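Local coordinates for protein N-(5'-phosphoribosyl)anthranilate isomerase (Thermococcus kodakarensis, PDB 5LHF) that catalyses the isomerisation of N-(5-phospho-beta-D-ribosyl)anthranilate to 1-(2-carboxyphenylamino)-1-deoxy-D-ribulose 5-phosphate, the third step from chorismate to tryptophan, at residues 29-34 with 42-47; 55-60 with 68-73. One frame throughout, in Å; residues are numbered along the deposited sequence.

Overall arrangement
Interactions 1 and 2 are successive strand-to-helix contacts of a TIM barrel, each joining the first strand and the helix of a beta-alpha-beta unit, with their centres about 8 Å apart. Strands 26-30 and 55-59 are parallel neighbours in the eight-stranded sheet: Val29 N lies 2.8 Å from Tyr56 O, and Val29 O lies 2.8 Å from Val58 N, both probable hydrogen bonds. The outward-facing side chains meet as well, Val31 CG2 resting 3.7 Å from Leu57 CD1. Helix 41-50 covers strand 26-30 and leads through a short connection into strand 55-59. A sodium ion bound by Thr43 OG1 sits on that helix, about 8 Å from the side chain of Ala44 and about 12 Å from that of Leu57.

Interaction 1: residues 29-34 with 42-47; sequences VVVNSR and KTAAEL
Ala44 of helix 41-50 presents its CB to two valines of segment 29-34, a small knob received between larger ones. Val29 CG2 lies 3.8 Å from Ala44 CB, and Val31 CG1 is 3.6 Å from that CB. The second Val29 branch, CG1, stands 4.0 Å from Ala44 CB. With so short a side chain at the point of contact, the backbones can draw close, and the CA atoms of Val29 and Ala44 are 6.2 Å apart. Val29 holds CG2 anti to its own backbone N (chi1 58° for CG1), which places this methyl where it can also meet Leu47, one turn further along the helix. There Leu47 CD1 lies 4.0 Å from Val29 CG2, the two side chains crossing at a slant. This is the strand-to-helix half of a beta-alpha-beta crossover in a TIM barrel, where outward-facing residues of the sheet pack under the surrounding helix. Val39, in the intervening loop, touches both Val29 and Ala44. Beyond the strand the chain turns, and Ser33 OG bonds back to Val31 O at 2.8 Å, approaching from above the carbonyl plane; Ser59 OG of the next strand also bonds to this oxygen.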
ATOM      1  N   VAL A  29      -0.522  -9.428  -0.886  1.00  7.62           N
ATOM      2  CA  VAL A  29      -0.608 -10.337  -2.021  1.00  7.25           C
ATOM      3  C   VAL A  29      -1.695  -9.827  -2.964  1.00  9.66           C
ATOM      4  O   VAL A  29      -2.798  -9.487  -2.522  1.00 11.85           O
ATOM      5  CB  VAL A  29      -0.863 -11.794  -1.571  1.00 12.05           C
ATOM      6  CG1 VAL A  29      -2.162 -11.914  -0.748  1.00 10.85           C
ATOM      7  CG2 VAL A  29      -0.945 -12.688  -2.787  1.00 11.12           C
ATOM      8  N   VAL A  30      -1.377  -9.750  -4.259  1.00 13.06           N
ATOM      9  CA  VAL A  30      -2.235  -9.076  -5.232  1.00  9.77           C
ATOM     10  C   VAL A  30      -3.117 -10.104  -5.936  1.00  9.63           C
ATOM     11  O   VAL A  30      -2.630 -11.138  -6.406  1.00 11.83           O
ATOM     12  CB  VAL A  30      -1.400  -8.281  -6.252  1.00  9.18           C
ATOM     13  CG1 VAL A  30      -2.314  -7.642  -7.318  1.00 10.58           C
ATOM     14  CG2 VAL A  30      -0.539  -7.224  -5.532  1.00 10.86           C
ATOM     15  N   VAL A  31      -4.417  -9.822  -6.003  1.00  8.50           N
ATOM     16  CA  VAL A  31      -5.373 -10.678  -6.698  1.00 13.22           C
ATOM     17  C   VAL A  31      -6.272  -9.811  -7.568  1.00 11.66           C
ATOM     18  O   VAL A  31      -6.469  -8.623  -7.306  1.00 11.92           O
ATOM     19  CB  VAL A  31      -6.241 -11.522  -5.728  1.00 13.42           C
ATOM     20  CG1 VAL A  31      -5.387 -12.490  -4.904  1.00 13.39           C
ATOM     21  CG2 VAL A  31      -7.109 -10.623  -4.826  1.00 12.80           C
ATOM     22  N   ASN A  32      -6.841 -10.437  -8.600  1.00 18.02           N
ATOM     23  CA  ASN A  32      -7.879  -9.825  -9.430  1.00 15.12           C
ATOM     24  C   ASN A  32      -7.558  -8.360  -9.744  1.00 14.23           C
ATOM     25  O   ASN A  32      -8.339  -7.450  -9.466  1.00 16.55           O
ATOM     26  CB  ASN A  32      -9.259  -9.958  -8.761  1.00 15.69           C
ATOM     27  CG  ASN A  32      -9.701 -11.421  -8.588  1.00 21.02           C
ATOM     28  OD1 ASN A  32      -9.327 -12.289  -9.371  1.00 19.55           O
ATOM     29  ND2 ASN A  32     -10.518 -11.685  -7.571  1.00 19.53           N
ATOM     30  N   SER A  33      -6.364  -8.140 -10.302  1.00 16.10           N
ATOM     31  CA  SER A  33      -5.891  -6.805 -10.649  1.00 14.35           C
ATOM     32  C   SER A  33      -4.985  -6.892 -11.869  1.00 18.68           C
ATOM     33  O   SER A  33      -4.374  -7.931 -12.140  1.00 23.36           O
ATOM     34  CB  SER A  33      -5.092  -6.149  -9.505  1.00 17.26           C
ATOM     35  OG  SER A  33      -5.818  -6.124  -8.287  1.00 16.38           O
ATOM     36  N   ARG A  34      -4.894  -5.769 -12.590  1.00 26.15           N
ATOM     37  CA  ARG A  34      -3.837  -5.551 -13.572  1.00 31.00           C
ATOM     38  C   ARG A  34      -2.490  -5.438 -12.863  1.00 24.98           C
ATOM     39  O   ARG A  34      -2.100  -4.340 -12.446  1.00 26.61           O
ATOM     40  CB  ARG A  34      -4.107  -4.275 -14.382  1.00 26.40           C
ATOM     41  CG  ARG A  34      -5.461  -4.239 -15.073  1.00 28.05           C
ATOM     42  CD  ARG A  34      -5.785  -2.853 -15.636  1.00 28.05           C
ATOM     43  NE  ARG A  34      -7.049  -2.898 -16.372  1.00 34.94           N
ATOM     44  CZ  ARG A  34      -7.699  -1.827 -16.822  1.00 39.84           C
ATOM     45  NH1 ARG A  34      -7.205  -0.606 -16.619  1.00 34.04           N
ATOM     46  NH2 ARG A  34      -8.844  -1.983 -17.477  1.00 40.52           N
ATOM     47  N   LYS A  42      -6.457 -19.131  -4.853  1.00  9.83           N
ATOM     48  CA  LYS A  42      -5.969 -20.240  -4.038  1.00 10.41           C
ATOM     49  C   LYS A  42      -4.522 -20.012  -3.611  1.00 12.25           C
ATOM     50  O   LYS A  42      -4.133 -20.356  -2.483  1.00 17.54           O
ATOM     51  CB  LYS A  42      -6.091 -21.560  -4.803  1.00 16.50           C
ATOM     52  CG  LYS A  42      -5.689 -22.741  -3.971  1.00 30.60           C
ATOM     53  CD  LYS A  42      -5.362 -23.939  -4.826  1.00 47.52           C
ATOM     54  CE  LYS A  42      -5.888 -25.188  -4.189  1.00 55.48           C
ATOM     55  NZ  LYS A  42      -4.963 -25.739  -3.215  1.00 60.36           N
ATOM     56  N   THR A  43      -3.704 -19.467  -4.509  1.00 16.01           N
ATOM     57  CA  THR A  43      -2.315 -19.201  -4.153  1.00 20.67           C
ATOM     58  C   THR A  43      -2.237 -18.138  -3.067  1.00 18.54           C
ATOM     59  O   THR A  43      -1.460 -18.272  -2.113  1.00 19.83           O
ATOM     60  CB  THR A  43      -1.521 -18.771  -5.393  1.00 21.56           C
ATOM     61  OG1 THR A  43      -1.593 -19.800  -6.388  1.00 25.00           O
ATOM     62  CG2 THR A  43      -0.068 -18.522  -5.037  1.00 19.69           C
ATOM     63  N   ALA A  44      -3.052 -17.084  -3.189  1.00 15.60           N
ATOM     64  CA  ALA A  44      -3.104 -16.063  -2.143  1.00 17.22           C
ATOM     65  C   ALA A  44      -3.592 -16.651  -0.825  1.00 14.86           C
ATOM     66  O   ALA A  44      -3.100 -16.288   0.249  1.00 14.30           O
ATOM     67  CB  ALA A  44      -4.014 -14.913  -2.575  1.00 15.47           C
ATOM     68  N   ALA A  45      -4.577 -17.552  -0.884  1.00 15.95           N
ATOM     69  CA  ALA A  45      -5.071 -18.172   0.341  1.00 17.38           C
ATOM     70  C   ALA A  45      -3.959 -18.921   1.073  1.00 17.27           C
ATOM     71  O   ALA A  45      -3.907 -18.930   2.310  1.00 16.65           O
ATOM     72  CB  ALA A  45      -6.238 -19.102   0.006  1.00 19.91           C
ATOM     73  N   GLU A  46      -3.061 -19.561   0.328  1.00 17.33           N
ATOM     74  CA  GLU A  46      -1.971 -20.284   0.980  1.00 23.39           C
ATOM     75  C   GLU A  46      -0.990 -19.334   1.643  1.00 30.08           C
ATOM     76  O   GLU A  46      -0.566 -19.564   2.785  1.00 31.24           O
ATOM     77  CB  GLU A  46      -1.249 -21.185  -0.012  1.00 33.27           C
ATOM     78  CG  GLU A  46      -0.012 -21.830   0.607  1.00 44.99           C
ATOM     79  CD  GLU A  46      -0.349 -22.801   1.727  1.00 67.28           C
ATOM     80  OE1 GLU A  46      -0.624 -22.363   2.868  1.00 68.96           O
ATOM     81  OE2 GLU A  46      -0.327 -24.025   1.477  1.00 77.26           O
ATOM     82  N   LEU A  47      -0.612 -18.252   0.954  1.00 20.20           N
ATOM     83  CA  LEU A  47       0.305 -17.301   1.566  1.00 17.39           C
ATOM     84  C   LEU A  47      -0.330 -16.666   2.791  1.00 19.53           C
ATOM     85  O   LEU A  47       0.329 -16.494   3.820  1.00 22.77           O
ATOM     86  CB  LEU A  47       0.720 -16.236   0.548  1.00 15.98           C
ATOM     87  CG  LEU A  47       1.283 -16.831  -0.754  1.00 21.39           C
ATOM     88  CD1 LEU A  47       1.468 -15.764  -1.822  1.00 21.55           C
ATOM     89  CD2 LEU A  47       2.611 -17.556  -0.487  1.00 20.63           C
TER

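Interaction 2: residues 55-60 with 68-73; sequences IYLVST and ANAVEK
Leu57 carries this contact from the strand side with one methyl, CD2, which lies 3.9 Å from CB of Ala70 on helix 64-74. Its conformation explains the reach: CG stands anti to the backbone N (chi1 -170°), extending the branch from the sheet toward the helix; with chi2 66° for CD1, CD2 is left anti to CA and becomes the far end of the side chain, the methyl that meets the helix. Leu57 CD2 also lies 4.0 Å from Ala70 O and 4.4 Å from Val71 N, so it rests against helix backbone as well as against a methyl. The leucine side chain also touches Ile48 of helix 41-50. The backbones remain well separated, 8.2 Å between the CA atoms of Leu57 and Val71, a gap bridged largely by the length of the leucine. Val71 takes part through its backbone N, while its side chain touches Tyr97 of helix 87-97. Ala70 makes a second apolar contact with Leu41 of helix 41-50. On the helix, Lys73 folds back through successive bends to bring NZ 2.7 Å from Asn69 OD1, a hydrogen bond spanning one turn, with the donor tilted from the carbonyl plane. Backbone hydrogen bonds join Leu57 to Tyr78 and Gln80 of the next strand. A leucine projecting outward from a parallel strand onto a small residue of the following helix is thus part of the layer between sheet and helices in the TIM barrel, here within the beta-alpha-beta unit of strand 55-59, helix 64-74 and strand 78-81.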
ATOM      1  N   ILE A  55      -0.860  -9.552   6.405  1.00  9.90           N
ATOM      2  CA  ILE A  55      -0.715  -9.643   4.957  1.00  7.88           C
ATOM      3  C   ILE A  55      -1.996  -9.125   4.309  1.00 18.78           C
ATOM      4  O   ILE A  55      -3.087  -9.669   4.534  1.00 15.43           O
ATOM      5  CB  ILE A  55      -0.368 -11.069   4.491  1.00  9.33           C
ATOM      6  CG1 ILE A  55      -0.288 -11.134   2.956  1.00 17.81           C
ATOM      7  CG2 ILE A  55      -1.325 -12.119   5.086  1.00 14.51           C
ATOM      8  CD1 ILE A  55       0.356 -12.410   2.437  1.00 16.06           C
ATOM      9  N   TYR A  56      -1.870  -8.054   3.536  1.00 10.61           N
ATOM     10  CA  TYR A  56      -3.029  -7.458   2.883  1.00  7.75           C
ATOM     11  C   TYR A  56      -3.402  -8.216   1.619  1.00  9.17           C
ATOM     12  O   TYR A  56      -2.537  -8.542   0.806  1.00  9.60           O
ATOM     13  CB  TYR A  56      -2.735  -5.991   2.548  1.00  8.40           C
ATOM     14  CG  TYR A  56      -2.725  -5.123   3.782  1.00 11.77           C
ATOM     15  CD1 TYR A  56      -1.599  -5.050   4.600  1.00  9.80           C
ATOM     16  CD2 TYR A  56      -3.845  -4.391   4.132  1.00 10.33           C
ATOM     17  CE1 TYR A  56      -1.603  -4.271   5.746  1.00 17.17           C
ATOM     18  CE2 TYR A  56      -3.867  -3.618   5.248  1.00 12.53           C
ATOM     19  CZ  TYR A  56      -2.746  -3.545   6.057  1.00 15.06           C
ATOM     20  OH  TYR A  56      -2.817  -2.752   7.189  1.00 17.91           O
ATOM     21  N   LEU A  57      -4.700  -8.482   1.454  1.00  6.51           N
ATOM     22  CA  LEU A  57      -5.245  -8.891   0.161  1.00  8.10           C
ATOM     23  C   LEU A  57      -5.410  -7.626  -0.662  1.00 10.42           C
ATOM     24  O   LEU A  57      -6.278  -6.801  -0.358  1.00 11.79           O
ATOM     25  CB  LEU A  57      -6.580  -9.610   0.339  1.00 10.21           C
ATOM     26  CG  LEU A  57      -7.166 -10.318  -0.893  1.00  9.93           C
ATOM     27  CD1 LEU A  57      -6.275 -11.493  -1.329  1.00 14.65           C
ATOM     28  CD2 LEU A  57      -8.597 -10.795  -0.611  1.00 14.02           C
ATOM     29  N   VAL A  58      -4.564  -7.449  -1.678  1.00  9.64           N
ATOM     30  CA  VAL A  58      -4.470  -6.192  -2.417  1.00  8.17           C
ATOM     31  C   VAL A  58      -5.199  -6.341  -3.746  1.00 11.15           C
ATOM     32  O   VAL A  58      -4.919  -7.280  -4.505  1.00  9.69           O
ATOM     33  CB  VAL A  58      -3.002  -5.814  -2.666  1.00  8.21           C
ATOM     34  CG1 VAL A  58      -2.925  -4.500  -3.415  1.00  7.60           C
ATOM     35  CG2 VAL A  58      -2.188  -5.786  -1.344  1.00  6.79           C
ATOM     36  N   SER A  59      -6.093  -5.403  -4.058  1.00  9.27           N
ATOM     37  CA  SER A  59      -6.818  -5.536  -5.317  1.00  9.61           C
ATOM     38  C   SER A  59      -7.435  -4.219  -5.760  1.00 12.13           C
ATOM     39  O   SER A  59      -7.740  -3.332  -4.955  1.00 13.29           O
ATOM     40  CB  SER A  59      -7.913  -6.599  -5.221  1.00  9.81           C
ATOM     41  OG  SER A  59      -8.502  -6.822  -6.505  1.00  9.59           O
ATOM     42  N   THR A  60      -7.665  -4.137  -7.067  1.00 12.04           N
ATOM     43  CA  THR A  60      -8.418  -3.051  -7.673  1.00 18.93           C
ATOM     44  C   THR A  60      -9.877  -3.412  -7.895  1.00 13.85           C
ATOM     45  O   THR A  60     -10.602  -2.634  -8.527  1.00 14.33           O
ATOM     46  CB  THR A  60      -7.783  -2.660  -9.002  1.00 14.40           C
ATOM     47  OG1 THR A  60      -7.753  -3.815  -9.847  1.00 15.53           O
ATOM     48  CG2 THR A  60      -6.360  -2.155  -8.778  1.00 12.89           C
ATOM     49  N   ALA A  68     -16.225  -9.638  -1.431  1.00 11.01           N
ATOM     50  CA  ALA A  68     -16.759 -10.638  -0.514  1.00  9.43           C
ATOM     51  C   ALA A  68     -16.338 -12.042  -0.920  1.00 12.17           C
ATOM     52  O   ALA A  68     -15.950 -12.855  -0.075  1.00 12.96           O
ATOM     53  CB  ALA A  68     -18.288 -10.538  -0.463  1.00 12.86           C
ATOM     54  N   ASN A  69     -16.432 -12.355  -2.213  1.00 10.12           N
ATOM     55  CA  ASN A  69     -15.976 -13.659  -2.674  1.00 15.60           C
ATOM     56  C   ASN A  69     -14.501 -13.873  -2.357  1.00 12.84           C
ATOM     57  O   ASN A  69     -14.097 -14.956  -1.912  1.00 12.04           O
ATOM     58  CB  ASN A  69     -16.199 -13.802  -4.181  1.00 13.19           C
ATOM     59  CG  ASN A  69     -15.622 -15.102  -4.711  1.00 19.04           C
ATOM     60  OD1 ASN A  69     -16.157 -16.182  -4.433  1.00 16.94           O
ATOM     61  ND2 ASN A  69     -14.502 -15.016  -5.442  1.00 15.58           N
ATOM     62  N   ALA A  70     -13.675 -12.856  -2.592  1.00 13.96           N
ATOM     63  CA  ALA A  70     -12.242 -13.045  -2.395  1.00 11.08           C
ATOM     64  C   ALA A  70     -11.905 -13.185  -0.915  1.00 13.19           C
ATOM     65  O   ALA A  70     -11.010 -13.952  -0.552  1.00 12.79           O
ATOM     66  CB  ALA A  70     -11.465 -11.893  -3.034  1.00  9.24           C
ATOM     67  N   VAL A  71     -12.630 -12.474  -0.046  1.00  9.98           N
ATOM     68  CA  VAL A  71     -12.404 -12.620   1.393  1.00 13.09           C
ATOM     69  C   VAL A  71     -12.842 -14.005   1.869  1.00 12.08           C
ATOM     70  O   VAL A  71     -12.152 -14.646   2.675  1.00 14.29           O
ATOM     71  CB  VAL A  71     -13.116 -11.488   2.158  1.00 12.81           C
ATOM     72  CG1 VAL A  71     -13.005 -11.667   3.652  1.00 12.33           C
ATOM     73  CG2 VAL A  71     -12.487 -10.151   1.778  1.00 12.03           C
ATOM     74  N   GLU A  72     -13.993 -14.488   1.392  1.00 10.34           N
ATOM     75  CA  GLU A  72     -14.426 -15.835   1.774  1.00 11.53           C
ATOM     76  C   GLU A  72     -13.421 -16.889   1.339  1.00 16.80           C
ATOM     77  O   GLU A  72     -13.149 -17.839   2.085  1.00 15.81           O
ATOM     78  CB  GLU A  72     -15.797 -16.167   1.170  1.00 12.86           C
ATOM     79  CG  GLU A  72     -16.895 -15.275   1.648  1.00 15.81           C
ATOM     80  CD  GLU A  72     -18.223 -15.565   0.966  1.00 27.89           C
ATOM     81  OE1 GLU A  72     -19.198 -14.834   1.250  1.00 22.10           O
ATOM     82  OE2 GLU A  72     -18.284 -16.515   0.150  1.00 35.50           O
ATOM     83  N   LYS A  73     -12.880 -16.761   0.121  1.00 11.81           N
ATOM     84  CA  LYS A  73     -12.010 -17.815  -0.402  1.00 10.27           C
ATOM     85  C   LYS A  73     -10.623 -17.784   0.246  1.00 16.07           C
ATOM     86  O   LYS A  73      -9.997 -18.839   0.423  1.00 15.85           O
ATOM     87  CB  LYS A  73     -11.872 -17.690  -1.926  1.00 12.06           C
ATOM     88  CG  LYS A  73     -13.170 -17.934  -2.702  1.00 20.05           C
ATOM     89  CD  LYS A  73     -13.607 -19.393  -2.613  1.00 23.20           C
ATOM     90  CE  LYS A  73     -14.586 -19.758  -3.729  1.00 29.65           C
ATOM     91  NZ  LYS A  73     -15.759 -18.823  -3.778  1.00 29.52           N
TER